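Local structure of cytochrome c (Pseudomonas aeruginosa, 6RTE) at residues A[196-201]-A[219-224]; A[121-126]-A[214-219]. The protein probably catalyses the last step of heme d1 biosynthesis, as the dihydro-heme d1 dehydrogenase NirN, using a cytochrome c domain joined to an eight-bladed beta-propeller. All blocks are in the same frame, centred on the assembly; numbering follows the deposited sequence. Where two conformers were deposited one is given.

Contact 1 of 2, residues A[196-201]-A[219-224]; sequences ASRDGW and GLNTRN. With HEC (heme c), chain C.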
ATOM      1  N   ALA A 196      -3.679   2.032   6.837  1.00 25.13           N
ATOM      2  CA  ALA A 196      -2.967   1.007   7.592  1.00 23.89           C
ATOM      3  C   ALA A 196      -1.520   1.444   7.746  1.00 24.27           C
ATOM      4  O   ALA A 196      -0.927   2.005   6.814  1.00 23.54           O
ATOM      5  CB  ALA A 196      -3.049  -0.357   6.903  1.00 23.80           C
ATOM      6  N   SER A 197      -0.951   1.206   8.922  1.00 24.55           N
ATOM      7  CA  SER A 197       0.442   1.553   9.162  1.00 23.88           C
ATOM      8  C   SER A 197       1.274   0.287   9.298  1.00 21.89           C
ATOM      9  O   SER A 197       0.768  -0.806   9.582  1.00 20.70           O
ATOM     10  CB  SER A 197       0.601   2.439  10.415  1.00 24.59           C
ATOM     11  OG  SER A 197       0.665   1.673  11.605  1.00 24.60           O
ATOM     12  N   ARG A 198       2.577   0.462   9.089  1.00 23.38           N
ATOM     13  CA  ARG A 198       3.507  -0.652   9.138  1.00 24.82           C
ATOM     14  C   ARG A 198       3.383  -1.436  10.433  1.00 24.63           C
ATOM     15  O   ARG A 198       3.389  -2.677  10.427  1.00 23.45           O
ATOM     16  CB  ARG A 198       4.939  -0.131   8.981  1.00 27.48           C
ATOM     17  CG  ARG A 198       6.005  -1.233   9.033  1.00 27.97           C
ATOM     18  CD  ARG A 198       7.392  -0.638   9.085  1.00 28.04           C
ATOM     19  NE  ARG A 198       7.798  -0.336  10.448  1.00 27.37           N
ATOM     20  CZ  ARG A 198       8.905   0.324  10.779  1.00 27.71           C
ATOM     21  NH1 ARG A 198       9.738   0.786   9.845  1.00 26.76           N
ATOM     22  NH2 ARG A 198       9.179   0.533  12.059  1.00 29.72           N
ATOM     23  N   ASP A 199       3.292  -0.739  11.559  1.00 24.69           N
ATOM     24  CA  ASP A 199       3.324  -1.386  12.868  1.00 25.19           C
ATOM     25  C   ASP A 199       1.939  -1.763  13.374  1.00 23.63           C
ATOM     26  O   ASP A 199       1.780  -2.067  14.563  1.00 23.64           O
ATOM     27  CB  ASP A 199       4.063  -0.484  13.857  1.00 25.97           C
ATOM     28  CG  ASP A 199       5.489  -0.201  13.413  1.00 27.71           C
ATOM     29  OD1 ASP A 199       6.045  -1.047  12.673  1.00 27.58           O
ATOM     30  OD2 ASP A 199       6.051   0.856  13.780  1.00 28.63           O
ATOM     31  N   GLY A 200       0.936  -1.764  12.498  1.00 22.89           N
ATOM     32  CA  GLY A 200      -0.323  -2.446  12.772  1.00 22.06           C
ATOM     33  C   GLY A 200      -1.503  -1.553  13.078  1.00 22.83           C
ATOM     34  O   GLY A 200      -2.580  -2.077  13.391  1.00 22.82           O
ATOM     35  N   TRP A 201      -1.350  -0.237  12.991  1.00 23.51           N
ATOM     36  CA  TRP A 201      -2.419   0.684  13.351  1.00 23.44           C
ATOM     37  C   TRP A 201      -3.322   0.957  12.154  1.00 23.42           C
ATOM     38  O   TRP A 201      -2.850   1.160  11.032  1.00 22.87           O
ATOM     39  CB  TRP A 201      -1.852   1.993  13.886  1.00 24.54           C
ATOM     40  CG  TRP A 201      -1.277   1.844  15.252  1.00 25.67           C
ATOM     41  CD1 TRP A 201       0.033   1.588  15.571  1.00 27.89           C
ATOM     42  CD2 TRP A 201      -1.983   1.911  16.491  1.00 26.22           C
ATOM     43  NE1 TRP A 201       0.177   1.500  16.935  1.00 28.68           N
ATOM     44  CE2 TRP A 201      -1.041   1.690  17.523  1.00 27.90           C
ATOM     45  CE3 TRP A 201      -3.314   2.130  16.835  1.00 25.63           C
ATOM     46  CZ2 TRP A 201      -1.395   1.694  18.863  1.00 29.28           C
ATOM     47  CZ3 TRP A 201      -3.664   2.130  18.170  1.00 27.02           C
ATOM     48  CH2 TRP A 201      -2.710   1.919  19.165  1.00 28.22           C
ATOM     49  N   GLY A 219      -2.552  -5.404  14.468  1.00 22.39           N
ATOM     50  CA  GLY A 219      -1.454  -6.354  14.483  1.00 22.99           C
ATOM     51  C   GLY A 219      -0.171  -5.669  14.893  1.00 22.32           C
ATOM     52  O   GLY A 219      -0.176  -4.523  15.340  1.00 21.21           O
ATOM     53  N   LEU A 220       0.943  -6.398  14.742  1.00 22.48           N
ATOM     54  CA  LEU A 220       2.261  -5.856  15.060  1.00 22.22           C
ATOM     55  C   LEU A 220       3.065  -5.491  13.822  1.00 21.88           C
ATOM     56  O   LEU A 220       3.917  -4.604  13.890  1.00 21.74           O
ATOM     57  CB  LEU A 220       3.064  -6.878  15.886  1.00 23.16           C
ATOM     58  CG  LEU A 220       2.440  -7.266  17.225  1.00 23.30           C
ATOM     59  CD1 LEU A 220       3.289  -8.336  17.928  1.00 23.48           C
ATOM     60  CD2 LEU A 220       2.298  -6.053  18.113  1.00 23.51           C
ATOM     61  N   ASN A 221       2.835  -6.182  12.712  1.00 22.20           N
ATOM     62  CA  ASN A 221       3.417  -5.831  11.419  1.00 23.73           C
ATOM     63  C   ASN A 221       2.346  -6.121  10.378  1.00 23.12           C
ATOM     64  O   ASN A 221       1.950  -7.284  10.184  1.00 22.05           O
ATOM     65  CB  ASN A 221       4.699  -6.602  11.135  1.00 24.83           C
ATOM     66  CG  ASN A 221       5.421  -6.098   9.899  1.00 26.92           C
ATOM     67  OD1 ASN A 221       5.379  -6.723   8.845  1.00 28.63           O
ATOM     68  ND2 ASN A 221       6.082  -4.962  10.026  1.00 27.70           N
ATOM     69  N   THR A 222       1.868  -5.070   9.723  1.00 23.34           N
ATOM     70  CA  THR A 222       0.691  -5.133   8.865  1.00 22.86           C
ATOM     71  C   THR A 222       1.097  -4.886   7.418  1.00 22.47           C
ATOM     72  O   THR A 222       2.013  -4.107   7.145  1.00 24.32           O
ATOM     73  CB  THR A 222      -0.346  -4.102   9.313  1.00 24.84           C
ATOM     74  OG1 THR A 222      -0.861  -4.496  10.586  1.00 27.07           O
ATOM     75  CG2 THR A 222      -1.506  -3.991   8.314  1.00 22.85           C
ATOM     76  N   ARG A 223       0.427  -5.573   6.496  1.00 21.70           N
ATOM     77  CA  ARG A 223       0.702  -5.445   5.069  1.00 22.53           C
ATOM     78  C   ARG A 223      -0.237  -4.451   4.389  1.00 23.70           C
ATOM     79  O   ARG A 223       0.216  -3.460   3.812  1.00 24.43           O
ATOM     80  CB  ARG A 223       0.619  -6.820   4.392  1.00 24.52           C
ATOM     81  CG  ARG A 223       1.764  -7.756   4.766  1.00 27.18           C
ATOM     82  CD  ARG A 223       3.054  -7.421   4.011  1.00 30.91           C
ATOM     83  NE  ARG A 223       3.012  -7.970   2.657  1.00 34.80           N
ATOM     84  CZ  ARG A 223       4.056  -8.039   1.838  1.00 38.64           C
ATOM     85  NH1 ARG A 223       5.240  -7.576   2.215  1.00 37.73           N
ATOM     86  NH2 ARG A 223       3.907  -8.572   0.637  1.00 42.08           N
ATOM     87  N   ASN A 224      -1.539  -4.693   4.429  1.00 23.18           N
ATOM     88  CA  ASN A 224      -2.484  -3.742   3.859  1.00 23.06           C
ATOM     89  C   ASN A 224      -3.872  -4.066   4.396  1.00 22.37           C
ATOM     90  O   ASN A 224      -4.054  -4.967   5.227  1.00 21.83           O
ATOM     91  CB  ASN A 224      -2.438  -3.746   2.317  1.00 23.34           C
ATOM     92  CG  ASN A 224      -3.177  -4.923   1.698  1.00 25.38           C
ATOM     93  OD1 ASN A 224      -3.140  -6.040   2.199  1.00 25.59           O
ATOM     94  ND2 ASN A 224      -3.870  -4.662   0.593  1.00 26.53           N
TER
HETATM   95 FE   HEC C 501      14.456   5.444  18.433  1.00 29.87          FE
HETATM   96  CHA HEC C 501      13.421   5.678  15.237  1.00 33.69           C
HETATM   97  CHB HEC C 501      16.475   2.770  17.625  1.00 31.08           C
HETATM   98  CHC HEC C 501      15.795   5.431  21.655  1.00 36.51           C
HETATM   99  CHD HEC C 501      12.143   7.682  19.444  1.00 40.73           C
HETATM  100  NA  HEC C 501      14.882   4.423  16.774  1.00 31.19           N
HETATM  101  C1A HEC C 501      14.330   4.693  15.545  1.00 31.43           C
HETATM  102  C2A HEC C 501      14.846   3.780  14.592  1.00 28.69           C
HETATM  103  C3A HEC C 501      15.704   2.969  15.256  1.00 27.20           C
HETATM  104  C4A HEC C 501      15.725   3.360  16.619  1.00 29.28           C
HETATM  105  CMA HEC C 501      16.482   1.841  14.648  1.00 25.90           C
HETATM  106  CAA HEC C 501      14.501   3.723  13.119  1.00 28.12           C
HETATM  107  CBA HEC C 501      13.251   2.842  12.948  1.00 28.73           C
HETATM  108  CGA HEC C 501      12.691   2.745  11.551  1.00 30.35           C
HETATM  109  O1A HEC C 501      11.593   2.161  11.368  1.00 31.35           O
HETATM  110  O2A HEC C 501      13.284   3.237  10.584  1.00 30.95           O
HETATM  111  NB  HEC C 501      15.883   4.292  19.453  1.00 34.43           N
HETATM  112  C1B HEC C 501      16.561   3.272  18.935  1.00 33.65           C
HETATM  113  C2B HEC C 501      17.429   2.727  19.926  1.00 33.99           C
HETATM  114  C3B HEC C 501      17.269   3.459  21.069  1.00 36.46           C
HETATM  115  C4B HEC C 501      16.250   4.478  20.733  1.00 35.57           C
HETATM  116  CMB HEC C 501      18.353   1.562  19.724  1.00 32.47           C
HETATM  117  CAB HEC C 501      17.924   3.391  22.407  1.00 39.39           C
HETATM  118  CBB HEC C 501      19.417   3.118  22.230  1.00 42.50           C
HETATM  119  NC  HEC C 501      14.062   6.391  20.252  1.00 38.07           N
HETATM  120  C1C HEC C 501      14.697   6.258  21.439  1.00 38.35           C
HETATM  121  C2C HEC C 501      14.067   7.095  22.384  1.00 39.72           C
HETATM  122  C3C HEC C 501      13.025   7.756  21.748  1.00 38.80           C
HETATM  123  C4C HEC C 501      13.029   7.280  20.403  1.00 40.34           C
HETATM  124  CMC HEC C 501      14.505   7.208  23.814  1.00 41.88           C
HETATM  125  CAC HEC C 501      12.008   8.712  22.234  1.00 32.54           C
HETATM  126  CBC HEC C 501      12.414  10.111  22.680  1.00 39.72           C
HETATM  127  ND  HEC C 501      13.106   6.445  17.553  1.00 37.67           N
HETATM  128  C1D HEC C 501      12.252   7.307  18.109  1.00 40.28           C
HETATM  129  C2D HEC C 501      11.359   7.878  17.091  1.00 41.82           C
HETATM  130  C3D HEC C 501      11.708   7.334  15.921  1.00 40.26           C
HETATM  131  C4D HEC C 501      12.810   6.417  16.234  1.00 38.01           C
HETATM  132  CMD HEC C 501      10.265   8.887  17.320  1.00 44.44           C
HETATM  133  CAD HEC C 501      11.071   7.593  14.578  1.00 41.25           C
HETATM  134  CBD HEC C 501      11.720   8.790  13.878  1.00 42.59           C
HETATM  135  CGD HEC C 501      11.118   9.077  12.522  1.00 43.52           C
HETATM  136  O1D HEC C 501      10.094   9.772  12.444  1.00 44.38           O
HETATM  137  O2D HEC C 501      11.623   8.641  11.478  1.00 43.64           O
HETATM  138  O   HOH W   1       6.183  -3.710  12.664  1.00 21.99           O
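Thr222 packs its side chain against the turn at Ser197 to Gly200, and this joins two successive blades of the eight-bladed beta-propeller. The turn is type I and links strand 192-197 to strand 201-206 of one blade; strand 221-227 begins the next. Thr222 N donates to Arg198 O at 2.9 Å, an almost straight bond of 166° at the hydrogen. The Thr222 side chain points toward the turn: its CB packs against Ser197 O at 3.5 Å, CG2 meets the methyl of Ala196, and OG1 comes within 3.0 Å of Gly200 CA. With OG1 beside the backbone N, that hydroxyl lies next to Gly200 while its hydrogen bond goes to Asn238 in the neighbouring strand. Gly200 has a positive phi, and its CA comes 3.3 Å from Gly219 O, the CA hydrogen aimed almost straight at that oxygen in a CA-H...O contact.

Further out, Arg198 and Asn221 lean past each other, Arg198 CG lying 3.9 Å from Asn221 ND2, with guanidinium and amide planes 31° apart. The Arg198 chain is extended to CD and then bends at chi3 (86°), which brings NE back to Asp199 OD1 at 2.9 Å. In this salt bridge OD1 lies in the guanidinium plane and is met on its syn side, out of the carboxylate plane; the bridge would limit rotation of the group, while NH1 and NH2 both donate to one propionate oxygen, O1A, of heme c. The propeller turn thereby reaches the cofactor of the cytochrome c domain, which is also hydrogen-bonded by Arg84. Asp199 OD2 accepts from Thr62 N. Between the two segments sits one water, donating to Asp199 OD1 and to Leu220 O and accepting from Asn221 ND2 at 2.9 Å.

Contact 2 of 2, residues A[121-126]-A[214-219]; sequences EDIRAS and AEVRAG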
ATOM      1  N   GLU A 121      -7.905  -9.561  22.694  1.00 25.14           N
ATOM      2  CA  GLU A 121      -7.956  -8.671  23.850  1.00 26.70           C
ATOM      3  C   GLU A 121      -7.035  -7.465  23.673  1.00 25.11           C
ATOM      4  O   GLU A 121      -7.407  -6.335  24.018  1.00 24.77           O
ATOM      5  CB  GLU A 121      -7.591  -9.432  25.126  1.00 30.21           C
ATOM      6  CG  GLU A 121      -8.658 -10.404  25.601  1.00 35.26           C
ATOM      7  CD  GLU A 121      -8.837 -11.599  24.659  1.00 38.26           C
ATOM      8  OE1 GLU A 121      -7.814 -12.162  24.184  1.00 38.88           O
ATOM      9  OE2 GLU A 121     -10.002 -11.954  24.376  1.00 39.03           O
ATOM     10  N   ASP A 122      -5.820  -7.691  23.168  1.00 25.28           N
ATOM     11  CA  ASP A 122      -4.928  -6.582  22.839  1.00 24.52           C
ATOM     12  C   ASP A 122      -5.580  -5.643  21.826  1.00 23.64           C
ATOM     13  O   ASP A 122      -5.561  -4.414  21.994  1.00 25.20           O
ATOM     14  CB  ASP A 122      -3.612  -7.113  22.265  1.00 25.46           C
ATOM     15  CG  ASP A 122      -2.782  -7.885  23.269  1.00 25.40           C
ATOM     16  OD1 ASP A 122      -2.606  -7.404  24.419  1.00 25.85           O
ATOM     17  OD2 ASP A 122      -2.261  -8.961  22.877  1.00 24.63           O
ATOM     18  N   ILE A 123      -6.146  -6.204  20.758  1.00 22.13           N
ATOM     19  CA  ILE A 123      -6.781  -5.396  19.727  1.00 21.25           C
ATOM     20  C   ILE A 123      -7.879  -4.520  20.329  1.00 21.49           C
ATOM     21  O   ILE A 123      -7.932  -3.308  20.088  1.00 20.90           O
ATOM     22  CB  ILE A 123      -7.339  -6.300  18.611  1.00 22.61           C
ATOM     23  CG1 ILE A 123      -6.208  -7.054  17.915  1.00 22.01           C
ATOM     24  CG2 ILE A 123      -8.127  -5.473  17.579  1.00 22.97           C
ATOM     25  CD1 ILE A 123      -6.728  -8.142  16.960  1.00 21.94           C
ATOM     26  N   ARG A 124      -8.776  -5.117  21.120  1.00 22.01           N
ATOM     27  CA  ARG A 124      -9.888  -4.336  21.660  0.67 23.56           C
ATOM     28  C   ARG A 124      -9.395  -3.260  22.616  1.00 24.13           C
ATOM     29  O   ARG A 124      -9.946  -2.152  22.649  1.00 23.49           O
ATOM     30  CB  ARG A 124     -10.895  -5.246  22.364  0.67 25.21           C
ATOM     31  CG  ARG A 124     -11.661  -6.129  21.416  0.67 27.07           C
ATOM     32  CD  ARG A 124     -12.840  -6.807  22.092  0.67 30.50           C
ATOM     33  NE  ARG A 124     -13.150  -8.067  21.425  0.67 32.70           N
ATOM     34  CZ  ARG A 124     -12.724  -9.263  21.835  0.67 35.56           C
ATOM     35  NH1 ARG A 124     -11.978  -9.388  22.933  0.67 35.46           N
ATOM     36  NH2 ARG A 124     -13.050 -10.337  21.144  0.67 35.37           N
ATOM     37  N   ALA A 125      -8.365  -3.566  23.406  1.00 23.69           N
ATOM     38  CA  ALA A 125      -7.860  -2.584  24.361  1.00 25.27           C
ATOM     39  C   ALA A 125      -7.264  -1.371  23.653  1.00 24.88           C
ATOM     40  O   ALA A 125      -7.239  -0.271  24.223  1.00 25.75           O
ATOM     41  CB  ALA A 125      -6.826  -3.226  25.289  1.00 26.09           C
ATOM     42  N   SER A 126      -6.799  -1.539  22.409  1.00 25.66           N
ATOM     43  CA  SER A 126      -6.157  -0.459  21.668  1.00 25.69           C
ATOM     44  C   SER A 126      -7.141   0.485  20.975  1.00 24.92           C
ATOM     45  O   SER A 126      -6.726   1.552  20.533  1.00 23.02           O
ATOM     46  CB  SER A 126      -5.211  -1.040  20.611  1.00 25.78           C
ATOM     47  OG  SER A 126      -5.945  -1.565  19.508  1.00 24.49           O
ATOM     48  N   ALA A 214     -11.816   6.962  14.415  1.00 24.63           N
ATOM     49  CA  ALA A 214     -11.393   5.879  15.284  1.00 23.83           C
ATOM     50  C   ALA A 214     -10.026   5.384  14.838  1.00 23.11           C
ATOM     51  O   ALA A 214      -9.604   5.605  13.697  1.00 22.76           O
ATOM     52  CB  ALA A 214     -12.408   4.728  15.267  1.00 22.90           C
ATOM     53  N   GLU A 215      -9.348   4.698  15.757  1.00 23.57           N
ATOM     54  CA  GLU A 215      -8.124   3.985  15.450  1.00 24.19           C
ATOM     55  C   GLU A 215      -8.084   2.710  16.281  1.00 23.28           C
ATOM     56  O   GLU A 215      -8.622   2.650  17.391  1.00 22.61           O
ATOM     57  CB  GLU A 215      -6.863   4.807  15.746  1.00 27.50           C
ATOM     58  CG  GLU A 215      -6.790   6.148  15.015  1.00 29.73           C
ATOM     59  CD  GLU A 215      -5.423   6.796  15.180  1.00 30.79           C
ATOM     60  OE1 GLU A 215      -5.200   7.447  16.228  1.00 31.41           O
ATOM     61  OE2 GLU A 215      -4.566   6.619  14.278  1.00 30.45           O
ATOM     62  N   VAL A 216      -7.427   1.693  15.738  1.00 22.67           N
ATOM     63  CA  VAL A 216      -7.262   0.424  16.427  1.00 21.90           C
ATOM     64  C   VAL A 216      -5.939  -0.155  15.950  1.00 22.12           C
ATOM     65  O   VAL A 216      -5.480   0.130  14.841  1.00 21.08           O
ATOM     66  CB  VAL A 216      -8.467  -0.518  16.185  1.00 20.87           C
ATOM     67  CG1 VAL A 216      -8.459  -1.139  14.788  1.00 20.62           C
ATOM     68  CG2 VAL A 216      -8.549  -1.605  17.261  1.00 19.88           C
ATOM     69  N   ARG A 217      -5.292  -0.914  16.823  1.00 21.98           N
ATOM     70  CA  ARG A 217      -4.080  -1.633  16.451  1.00 20.50           C
ATOM     71  C   ARG A 217      -4.473  -3.072  16.158  1.00 20.36           C
ATOM     72  O   ARG A 217      -4.763  -3.846  17.079  1.00 20.66           O
ATOM     73  CB  ARG A 217      -3.007  -1.574  17.526  1.00 19.36           C
ATOM     74  CG  ARG A 217      -1.678  -2.134  16.987  1.00 19.48           C
ATOM     75  CD  ARG A 217      -0.524  -2.067  18.001  1.00 21.74           C
ATOM     76  NE  ARG A 217       0.724  -2.295  17.292  1.00 24.16           N
ATOM     77  CZ  ARG A 217       1.921  -2.355  17.858  1.00 26.66           C
ATOM     78  NH1 ARG A 217       2.048  -2.219  19.163  1.00 25.87           N
ATOM     79  NH2 ARG A 217       2.986  -2.556  17.095  1.00 29.27           N
ATOM     80  N   ALA A 218      -4.459  -3.428  14.886  1.00 19.84           N
ATOM     81  CA  ALA A 218      -4.906  -4.743  14.448  1.00 20.23           C
ATOM     82  C   ALA A 218      -3.813  -5.802  14.486  1.00 20.69           C
ATOM     83  O   ALA A 218      -4.134  -6.996  14.516  1.00 20.53           O
ATOM     84  CB  ALA A 218      -5.462  -4.632  13.024  1.00 20.21           C
ATOM     85  N   GLY A 219      -2.552  -5.404  14.468  1.00 22.39           N
ATOM     86  CA  GLY A 219      -1.454  -6.354  14.483  1.00 22.99           C
ATOM     87  C   GLY A 219      -0.171  -5.669  14.893  1.00 22.32           C
ATOM     88  O   GLY A 219      -0.176  -4.523  15.340  1.00 21.21           O
TER
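Ile123 and Ser126, three residues apart in the helix, meet the strand end at Val216 and Arg217, and these four residues bury most of the contact surface. The short axes of helix 121-126 and strand 214-217 approach to 6.5 Å and run roughly antiparallel, 154° between their directions. Ile123 lies along the end of the strand: CG2 meets Val216 CG2 at 3.9 Å, CG1 rests on Arg217 O, and CD1 reaches Ala218 O at 3.7 Å. The Ile123 side chain also touches Val245 and Val257 of the next blade.

Ser126 supplies the polar link. With chi1 at 75°, OG is turned back over its own backbone, donates to Ile123 O at 2.7 Å and accepts from Arg217 N at 2.8 Å, with 163° at the hydrogen. Because Ser126 N also donates to Ile123 O, and from the same face of the carbonyl plane as OG, that oxygen holds two donors from one residue. Val216 CG2 lies 3.4 Å from both Ile123 O and Ser126 OG.

Arg217 contributes CB, which touches Ser126 OG at 3.5 Å, before its extended chain carries the guanidinium away to Asp199 O and Leu56 O; Trp118 forms a cation-pi pair with it and donates to Arg217 O. On the other side of the strand, Val202 of strand 201-206 pairs with Val216. The helix, and the Val128 backbone that follows it and pairs with Glu215, thus lie along strand 211-217, the outer strand of a propeller blade, an edge packing that joins the N-terminal region to the beta-propeller.

How the contacts relate
From the N terminus, helix 120-126 comes first, then the turn at 196-201, then the strand end 214-219 and the start of strand 221-227. Contact 2 closes the longer loop, 87 residues between its segments; contact 1 closes a short one of 17. Their segments alternate, so the loops cross, and Gly219 belongs to both. Their centres are about 11 Å apart. Direct links join them: Gly200 O lies 2.8 Å from Ala218 N, a probable hydrogen bond, and Trp201 CE3 packs 3.6 Å from Arg217 N. Contact 2 fixes the helix to the outer strand of one blade, and contact 1 ties the turn between that blade's two middle strands to the next blade and to heme c.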